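Local coordinates for protein mitochondrial enolase superfamily member 1 (Homo sapiens, PDB 4A35) that catalyses the magnesium-dependent dehydration of L-fuconate to 2-keto-3-deoxy-L-fuconate, a step in the breakdown of L-fucose, at residues L248-N253 with F271-I276; Y191-A196 with R219-V224. All blocks are in the same frame, centred on the assembly; numbering follows the deposited sequence. Where two conformers were deposited one is given.

Contact 1: L248-N253 with F271-I276; sequences LMMDAN and FKPLWI. With MG (magnesium ion), chain B.
Met-250 N gives its hydrogen to Trp-275 O at 3.0 Å, and Leu-274 N gives its own to Leu-248 O at 2.7 Å, two bonds of a parallel ladder, in which Met-250 pairs with Ile-276, joining neighbouring strands of the barrel. Where the strands have not yet paired, a water takes over: it accepts from Leu-248 N at 3.0 Å and donates to Lys-272 O.

Apolar side chains fill both sides of this ladder. Met-250 runs extended beyond CG, a flexible thioether that lays SD against Pro-273 CB and CE against Phe-271 CB, while Ile-276 CD1 reaches back to Met-250 CB at 3.8 Å; Met-265 of helix 258-268 closes over this side. On the face that carries Met-249 and Trp-275, the methionine bends at its second and third torsions and lies over one face of the indole. Its CB sits 3.7 Å from the centroid of the five-membered ring, a CH-pi contact, with SD farther off above the six-membered ring. The indole NE1 is satisfied by Glu-277.

The strand end is polar. Asp-251 OD2 binds the magnesium at 2.2 Å and also accepts from Lys-223 NZ. OD1 accepts from Asn-253 N at 3.0 Å, which makes an Asx turn, and accepts a hydrogen bond from a metal-bound water at 2.6 Å. Both carboxylate oxygens therefore have partners, and a short acid suits a place where the turn fixes its rotation. With Glu-277 and Glu-306 completing the protein ligands, an apolar strand pair thus presents a firmly oriented carboxylate to the metal.

Contact 2: Y191-A196 with R219-V224; sequences YTTSCA and RFKVKV
Lys-221 NZ donates to Tyr-191 OH at 2.8 Å, approaching the phenol at its edge and in the plane of the ring. The lysine bends at its second and third torsions, and its CB and CD pass close to CE1 of the same ring, so the aliphatic stem packs while the ammonium reaches Glu-277 and Glu-387. A residue both long and charged suits such a place. Tyr-191 holds its CG between the backbone N and the carbonyl carbon (chi1 70°), which brings the ring across the lysine's stem.

The tight part is the backbone seam. Thr-192 N donates to Arg-219 O at 2.9 Å, and Thr-192 O accepts from Lys-221 N at 3.0 Å. Beyond the bridge a type I turn, Thr-193 to Ala-196, turns the chain back, so that Ala-196 O accepts from Lys-223 N at 2.9 Å. A small residue suits this return, for Ala-196 CB lies only 3.1 Å from Lys-221 O. Between the two anchorages a water donates to Thr-192 O and Lys-221 O and accepts from Cys-195 N, linking the turn to the strand. Cys-195 SG meets the edge of the Phe-220 ring, 4.0 Å from CE2, beside Thr-192 CG2.

Packing is looser at the turn and at the Arg-219 end. Ser-194 sits partly exposed, its N held by Thr-192 OG1 in an ST turn, and Arg-219 sends its guanidinium away to Ala-190 O, its side chain touching Tyr-191 through CB. A phenylalanine in place of Tyr-191 would probably leave Lys-221 NZ without its phenol acceptor and less firmly directed. Two lysines are thus steered by their neighbours: Lys-221, a probable substrate ligand, and Lys-223, the likely proton donor/acceptor, whose NZ meets Asp-251.

In the fold
From the N terminus, the chain first reaches contact 2, where strand 188-192 and the turn after it meet strand 219-223; the loop thus closed holds helix 202-214. After helix 228-242 the chain enters strand 247-251, and contact 1 closes the next loop, over helix 258-268, on strand 275-277, a beta-alpha-beta unit. The loops follow in series, neither nesting nor crossing. They are neighbours all the same, for strands 219-223 and 247-251 adjoin in one sheet, and the centres lie about 9 Å apart. Together they tie four successive strands of the enolase-type barrel side by side, and a salt bridge from Lys-223 to Asp-251 joins them at the magnesium.

Contact 1: L248-N253 with F271-I276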
ATOM      1  N   LEU A 248      -7.627 -30.545   3.049  1.00 19.14           N
ATOM      2  CA  LEU A 248      -7.190 -29.907   1.809  1.00 20.54           C
ATOM      3  C   LEU A 248      -7.570 -28.415   1.826  1.00 24.78           C
ATOM      4  O   LEU A 248      -8.733 -28.091   2.061  1.00 24.08           O
ATOM      5  CB  LEU A 248      -7.821 -30.611   0.586  1.00 21.68           C
ATOM      6  CG  LEU A 248      -7.450 -30.012  -0.793  1.00 25.84           C
ATOM      7  CD1 LEU A 248      -5.921 -30.157  -1.070  1.00 25.51           C
ATOM      8  CD2 LEU A 248      -8.321 -30.671  -1.923  1.00 26.48           C
ATOM      9  N   MET A 249      -6.601 -27.513   1.549  1.00 21.47           N
ATOM     10  CA  MET A 249      -6.844 -26.077   1.434  1.00 22.28           C
ATOM     11  C   MET A 249      -6.474 -25.624   0.023  1.00 23.75           C
ATOM     12  O   MET A 249      -5.490 -26.111  -0.528  1.00 24.72           O
ATOM     13  CB  MET A 249      -6.046 -25.254   2.472  1.00 23.77           C
ATOM     14  CG  MET A 249      -6.315 -25.681   3.865  1.00 28.81           C
ATOM     15  SD  MET A 249      -4.971 -26.773   4.468  1.00 34.53           S
ATOM     16  CE  MET A 249      -4.881 -26.110   6.075  1.00 29.90           C
ATOM     17  N   MET A 250      -7.225 -24.696  -0.528  1.00 18.31           N
ATOM     18  CA  MET A 250      -6.934 -24.117  -1.861  1.00 16.36           C
ATOM     19  C   MET A 250      -6.475 -22.664  -1.728  1.00 20.53           C
ATOM     20  O   MET A 250      -6.953 -21.938  -0.829  1.00 20.26           O
ATOM     21  CB  MET A 250      -8.156 -24.228  -2.780  1.00 17.22           C
ATOM     22  CG  MET A 250      -8.499 -25.700  -3.099  1.00 19.37           C
ATOM     23  SD  MET A 250     -10.089 -25.712  -3.939  1.00 21.95           S
ATOM     24  CE  MET A 250     -10.383 -27.507  -4.154  1.00 20.55           C
ATOM     25  N   ASP A 251      -5.640 -22.208  -2.678  1.00 17.91           N
ATOM     26  CA  ASP A 251      -5.077 -20.857  -2.621  1.00 18.33           C
ATOM     27  C   ASP A 251      -5.044 -20.285  -4.036  1.00 19.88           C
ATOM     28  O   ASP A 251      -4.375 -20.840  -4.909  1.00 17.17           O
ATOM     29  CB  ASP A 251      -3.659 -20.923  -1.994  1.00 20.10           C
ATOM     30  CG  ASP A 251      -3.020 -19.546  -1.776  1.00 18.56           C
ATOM     31  OD1 ASP A 251      -3.586 -18.539  -2.259  1.00 17.30           O
ATOM     32  OD2 ASP A 251      -1.922 -19.482  -1.170  1.00 20.70           O
ATOM     33  N   ALA A 252      -5.855 -19.254  -4.287  1.00 17.46           N
ATOM     34  CA  ALA A 252      -5.977 -18.637  -5.614  1.00 16.12           C
ATOM     35  C   ALA A 252      -5.024 -17.460  -5.792  1.00 18.59           C
ATOM     36  O   ALA A 252      -5.025 -16.903  -6.897  1.00 18.54           O
ATOM     37  CB  ALA A 252      -7.411 -18.177  -5.858  1.00 18.12           C
ATOM     38  N   ASN A 253      -4.267 -17.043  -4.727  1.00 15.58           N
ATOM     39  CA  ASN A 253      -3.296 -15.911  -4.869  1.00 14.97           C
ATOM     40  C   ASN A 253      -3.883 -14.697  -5.645  1.00 18.61           C
ATOM     41  O   ASN A 253      -3.214 -14.108  -6.550  1.00 16.93           O
ATOM     42  CB  ASN A 253      -2.005 -16.404  -5.590  1.00 18.54           C
ATOM     43  CG  ASN A 253      -1.203 -17.327  -4.705  1.00 24.99           C
ATOM     44  OD1 ASN A 253      -1.339 -18.545  -4.793  1.00 20.09           O
ATOM     45  ND2 ASN A 253      -0.512 -16.770  -3.713  1.00 26.96           N
ATOM     46  N   PHE A 271     -14.051 -31.185  -4.305  1.00 24.09           N
ATOM     47  CA  PHE A 271     -12.834 -31.654  -3.630  1.00 23.87           C
ATOM     48  C   PHE A 271     -12.896 -31.386  -2.111  1.00 26.13           C
ATOM     49  O   PHE A 271     -11.975 -31.757  -1.376  1.00 25.54           O
ATOM     50  CB  PHE A 271     -11.576 -31.022  -4.276  1.00 24.93           C
ATOM     51  CG  PHE A 271     -11.490 -31.380  -5.746  1.00 25.80           C
ATOM     52  CD1 PHE A 271     -11.257 -32.699  -6.152  1.00 30.30           C
ATOM     53  CD2 PHE A 271     -11.670 -30.407  -6.727  1.00 25.78           C
ATOM     54  CE1 PHE A 271     -11.204 -33.031  -7.509  1.00 31.33           C
ATOM     55  CE2 PHE A 271     -11.604 -30.733  -8.078  1.00 28.32           C
ATOM     56  CZ  PHE A 271     -11.370 -32.051  -8.469  1.00 29.06           C
ATOM     57  N   LYS A 272     -14.015 -30.801  -1.640  1.00 23.50           N
ATOM     58  CA  LYS A 272     -14.262 -30.481  -0.227  1.00 23.82           C
ATOM     59  C   LYS A 272     -13.076 -29.728   0.417  1.00 25.49           C
ATOM     60  O   LYS A 272     -12.534 -30.148   1.467  1.00 24.81           O
ATOM     61  CB  LYS A 272     -14.624 -31.729   0.615  1.00 25.51           C
ATOM     62  CG  LYS A 272     -15.726 -32.617   0.009  1.00 33.01           C
ATOM     63  CD  LYS A 272     -17.031 -31.878  -0.166  1.00 36.07           C
ATOM     64  CE  LYS A 272     -18.175 -32.847  -0.435  1.00 41.81           C
ATOM     65  NZ  LYS A 272     -19.353 -32.140  -1.008  1.00 49.40           N
ATOM     66  N   PRO A 273     -12.712 -28.559  -0.161  1.00 19.47           N
ATOM     67  CA  PRO A 273     -11.641 -27.748   0.468  1.00 18.15           C
ATOM     68  C   PRO A 273     -12.074 -27.135   1.821  1.00 21.39           C
ATOM     69  O   PRO A 273     -13.227 -26.717   1.958  1.00 20.52           O
ATOM     70  CB  PRO A 273     -11.396 -26.639  -0.570  1.00 18.56           C
ATOM     71  CG  PRO A 273     -12.675 -26.493  -1.299  1.00 21.59           C
ATOM     72  CD  PRO A 273     -13.269 -27.901  -1.370  1.00 19.16           C
ATOM     73  N   LEU A 274     -11.189 -27.130   2.830  1.00 22.01           N
ATOM     74  CA  LEU A 274     -11.525 -26.443   4.105  1.00 22.19           C
ATOM     75  C   LEU A 274     -11.702 -24.919   3.884  1.00 22.31           C
ATOM     76  O   LEU A 274     -12.629 -24.254   4.409  1.00 19.91           O
ATOM     77  CB  LEU A 274     -10.426 -26.710   5.154  1.00 21.61           C
ATOM     78  CG  LEU A 274     -10.554 -25.876   6.459  1.00 25.27           C
ATOM     79  CD1 LEU A 274     -11.826 -26.293   7.256  1.00 26.94           C
ATOM     80  CD2 LEU A 274      -9.320 -26.036   7.325  1.00 26.57           C
ATOM     81  N   TRP A 275     -10.793 -24.347   3.090  1.00 20.99           N
ATOM     82  CA  TRP A 275     -10.855 -22.952   2.782  1.00 20.12           C
ATOM     83  C   TRP A 275     -10.356 -22.661   1.376  1.00 21.02           C
ATOM     84  O   TRP A 275      -9.620 -23.481   0.753  1.00 17.29           O
ATOM     85  CB  TRP A 275     -10.056 -22.092   3.798  1.00 18.63           C
ATOM     86  CG  TRP A 275      -8.547 -22.137   3.756  1.00 18.54           C
ATOM     87  CD1 TRP A 275      -7.730 -21.718   2.739  1.00 21.23           C
ATOM     88  CD2 TRP A 275      -7.692 -22.353   4.892  1.00 18.21           C
ATOM     89  NE1 TRP A 275      -6.399 -21.787   3.136  1.00 19.55           N
ATOM     90  CE2 TRP A 275      -6.349 -22.152   4.456  1.00 21.14           C
ATOM     91  CE3 TRP A 275      -7.931 -22.723   6.242  1.00 19.97           C
ATOM     92  CZ2 TRP A 275      -5.251 -22.276   5.325  1.00 19.28           C
ATOM     93  CZ3 TRP A 275      -6.843 -22.870   7.093  1.00 21.77           C
ATOM     94  CH2 TRP A 275      -5.522 -22.618   6.644  1.00 21.50           C
ATOM     95  N   ILE A 276     -10.778 -21.500   0.887  1.00 17.17           N
ATOM     96  CA  ILE A 276     -10.240 -20.870  -0.331  1.00 15.14           C
ATOM     97  C   ILE A 276      -9.492 -19.625   0.147  1.00 18.53           C
ATOM     98  O   ILE A 276     -10.084 -18.728   0.795  1.00 17.19           O
ATOM     99  CB  ILE A 276     -11.256 -20.566  -1.494  1.00 17.93           C
ATOM    100  CG1 ILE A 276     -10.461 -19.816  -2.630  1.00 17.98           C
ATOM    101  CG2 ILE A 276     -12.437 -19.663  -1.031  1.00 14.73           C
ATOM    102  CD1 ILE A 276      -9.353 -20.727  -3.417  1.00 17.39           C
TER
HETATM  103 MG    MG B1445      -1.227 -17.864   0.097  1.00 23.25          MG
HETATM  104  O   HOH W   1     -10.590 -30.661   3.509  1.00 26.32           O
HETATM  105  O   HOH W   2      -2.271 -16.692  -1.056  1.00 22.47           O
HETATM  106  O   HOH W   3       0.678 -17.508  -1.343  1.00 39.24           O
HETATM  107  O   HOH W   4       0.257 -18.948   0.786  1.00 29.17           O

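Contact 2: Y191-A196 with R219-V224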
ATOM      1  N   TYR A 191       0.495 -27.448   8.375  1.00 18.27           N
ATOM      2  CA  TYR A 191       0.072 -28.037   7.109  1.00 18.34           C
ATOM      3  C   TYR A 191       1.211 -27.820   6.156  1.00 20.14           C
ATOM      4  O   TYR A 191       2.008 -26.872   6.365  1.00 19.13           O
ATOM      5  CB  TYR A 191      -1.241 -27.425   6.584  1.00 18.10           C
ATOM      6  CG  TYR A 191      -1.180 -25.992   6.087  1.00 18.95           C
ATOM      7  CD1 TYR A 191      -0.924 -25.710   4.745  1.00 20.16           C
ATOM      8  CD2 TYR A 191      -1.589 -24.931   6.903  1.00 18.20           C
ATOM      9  CE1 TYR A 191      -0.952 -24.402   4.260  1.00 20.85           C
ATOM     10  CE2 TYR A 191      -1.703 -23.623   6.401  1.00 19.31           C
ATOM     11  CZ  TYR A 191      -1.376 -23.367   5.080  1.00 21.72           C
ATOM     12  OH  TYR A 191      -1.436 -22.099   4.583  1.00 21.43           O
ATOM     13  N   THR A 192       1.301 -28.665   5.121  1.00 18.15           N
ATOM     14  CA  THR A 192       2.339 -28.527   4.128  1.00 19.62           C
ATOM     15  C   THR A 192       1.816 -27.880   2.790  1.00 21.06           C
ATOM     16  O   THR A 192       0.755 -28.217   2.282  1.00 20.93           O
ATOM     17  CB  THR A 192       3.060 -29.857   3.843  1.00 26.80           C
ATOM     18  OG1 THR A 192       4.129 -29.553   2.956  1.00 22.71           O
ATOM     19  CG2 THR A 192       2.114 -30.969   3.250  1.00 22.13           C
ATOM     20  N   THR A 193       2.646 -27.008   2.216  1.00 18.71           N
ATOM     21  CA  THR A 193       2.382 -26.371   0.913  1.00 19.14           C
ATOM     22  C   THR A 193       3.342 -27.024  -0.130  1.00 22.00           C
ATOM     23  O   THR A 193       3.377 -26.614  -1.285  1.00 20.96           O
ATOM     24  CB  THR A 193       2.479 -24.847   1.069  1.00 24.70           C
ATOM     25  OG1 THR A 193       1.443 -24.495   1.986  1.00 23.13           O
ATOM     26  CG2 THR A 193       2.203 -24.049  -0.275  1.00 19.90           C
ATOM     27  N   SER A 194       4.094 -28.049   0.277  1.00 22.62           N
ATOM     28  CA  SER A 194       5.082 -28.652  -0.620  0.50 24.38           C
ATOM     29  C   SER A 194       4.481 -29.420  -1.844  1.00 28.98           C
ATOM     30  O   SER A 194       5.220 -29.668  -2.795  1.00 30.54           O
ATOM     31  CB  SER A 194       6.045 -29.535   0.166  0.50 29.30           C
ATOM     32  OG  SER A 194       6.784 -28.712   1.056  0.50 38.21           O
ATOM     33  N   CYS A 195       3.173 -29.747  -1.869  1.00 24.89           N
ATOM     34  CA  CYS A 195       2.547 -30.406  -3.051  1.00 25.01           C
ATOM     35  C   CYS A 195       1.677 -29.393  -3.828  1.00 28.01           C
ATOM     36  O   CYS A 195       0.920 -29.777  -4.741  1.00 26.98           O
ATOM     37  CB  CYS A 195       1.700 -31.604  -2.610  1.00 25.67           C
ATOM     38  SG  CYS A 195       2.583 -32.800  -1.565  1.00 30.05           S
ATOM     39  N   ALA A 196       1.707 -28.114  -3.406  1.00 22.68           N
ATOM     40  CA  ALA A 196       0.774 -27.114  -3.911  1.00 20.61           C
ATOM     41  C   ALA A 196       1.068 -26.527  -5.280  1.00 23.17           C
ATOM     42  O   ALA A 196       0.136 -26.026  -5.915  1.00 21.09           O
ATOM     43  CB  ALA A 196       0.705 -25.929  -2.916  1.00 20.14           C
ATOM     44  N   ARG A 219      -2.323 -32.496   6.396  1.00 23.58           N
ATOM     45  CA  ARG A 219      -2.989 -31.251   6.009  1.00 22.20           C
ATOM     46  C   ARG A 219      -2.207 -30.645   4.831  1.00 23.25           C
ATOM     47  O   ARG A 219      -0.984 -30.512   4.909  1.00 22.36           O
ATOM     48  CB  ARG A 219      -3.050 -30.294   7.200  1.00 20.00           C
ATOM     49  CG  ARG A 219      -3.601 -30.950   8.466  1.00 19.55           C
ATOM     50  CD  ARG A 219      -3.531 -29.982   9.638  1.00 23.18           C
ATOM     51  NE  ARG A 219      -3.829 -30.731  10.864  1.00 29.29           N
ATOM     52  CZ  ARG A 219      -2.915 -31.178  11.718  1.00 37.72           C
ATOM     53  NH1 ARG A 219      -1.631 -30.871  11.552  1.00 22.31           N
ATOM     54  NH2 ARG A 219      -3.281 -31.908  12.770  1.00 27.15           N
ATOM     55  N   PHE A 220      -2.892 -30.395   3.724  1.00 18.87           N
ATOM     56  CA  PHE A 220      -2.287 -30.036   2.452  1.00 17.69           C
ATOM     57  C   PHE A 220      -2.907 -28.841   1.766  1.00 23.77           C
ATOM     58  O   PHE A 220      -4.125 -28.746   1.640  1.00 23.30           O
ATOM     59  CB  PHE A 220      -2.434 -31.264   1.486  1.00 20.18           C
ATOM     60  CG  PHE A 220      -1.613 -32.471   1.872  1.00 22.04           C
ATOM     61  CD1 PHE A 220      -2.069 -33.370   2.843  1.00 23.90           C
ATOM     62  CD2 PHE A 220      -0.417 -32.747   1.225  1.00 22.77           C
ATOM     63  CE1 PHE A 220      -1.314 -34.495   3.189  1.00 26.96           C
ATOM     64  CE2 PHE A 220       0.357 -33.854   1.600  1.00 26.09           C
ATOM     65  CZ  PHE A 220      -0.118 -34.744   2.552  1.00 25.06           C
ATOM     66  N   LYS A 221      -2.032 -27.950   1.243  1.00 19.34           N
ATOM     67  CA  LYS A 221      -2.517 -26.834   0.458  1.00 19.06           C
ATOM     68  C   LYS A 221      -2.228 -27.107  -0.998  1.00 20.35           C
ATOM     69  O   LYS A 221      -1.257 -27.796  -1.333  1.00 20.90           O
ATOM     70  CB  LYS A 221      -1.916 -25.472   0.902  1.00 22.10           C
ATOM     71  CG  LYS A 221      -2.663 -24.286   0.274  1.00 27.99           C
ATOM     72  CD  LYS A 221      -2.746 -23.056   1.187  1.00 28.15           C
ATOM     73  CE  LYS A 221      -1.490 -22.281   0.979  1.00 24.99           C
ATOM     74  NZ  LYS A 221      -1.396 -21.145   1.937  1.00 19.91           N
ATOM     75  N   VAL A 222      -3.074 -26.555  -1.872  1.00 17.70           N
ATOM     76  CA  VAL A 222      -2.900 -26.643  -3.327  1.00 17.03           C
ATOM     77  C   VAL A 222      -3.182 -25.269  -3.948  1.00 21.36           C
ATOM     78  O   VAL A 222      -4.169 -24.614  -3.606  1.00 20.92           O
ATOM     79  CB  VAL A 222      -3.802 -27.772  -3.947  1.00 20.97           C
ATOM     80  CG1 VAL A 222      -5.290 -27.519  -3.649  1.00 21.79           C
ATOM     81  CG2 VAL A 222      -3.589 -27.897  -5.452  1.00 21.29           C
ATOM     82  N   LYS A 223      -2.317 -24.844  -4.874  1.00 17.65           N
ATOM     83  CA  LYS A 223      -2.520 -23.601  -5.610  1.00 17.60           C
ATOM     84  C   LYS A 223      -3.487 -23.841  -6.742  1.00 22.50           C
ATOM     85  O   LYS A 223      -3.382 -24.850  -7.466  1.00 22.19           O
ATOM     86  CB  LYS A 223      -1.193 -23.062  -6.190  1.00 18.49           C
ATOM     87  CG  LYS A 223      -0.121 -22.745  -5.163  1.00 20.03           C
ATOM     88  CD  LYS A 223      -0.580 -21.640  -4.185  1.00 20.61           C
ATOM     89  CE  LYS A 223       0.345 -21.651  -2.992  1.00 28.18           C
ATOM     90  NZ  LYS A 223       0.419 -20.322  -2.333  1.00 29.48           N
ATOM     91  N   VAL A 224      -4.362 -22.862  -6.949  1.00 18.46           N
ATOM     92  CA  VAL A 224      -5.396 -22.862  -7.999  1.00 19.99           C
ATOM     93  C   VAL A 224      -5.500 -21.472  -8.630  1.00 22.59           C
ATOM     94  O   VAL A 224      -4.860 -20.518  -8.142  1.00 19.41           O
ATOM     95  CB  VAL A 224      -6.789 -23.316  -7.415  1.00 22.16           C
ATOM     96  CG1 VAL A 224      -6.722 -24.742  -6.805  1.00 22.34           C
ATOM     97  CG2 VAL A 224      -7.342 -22.291  -6.407  1.00 20.06           C
TER
HETATM   98  O   HOH W   5       0.831 -29.305  -0.296  1.00 20.77           O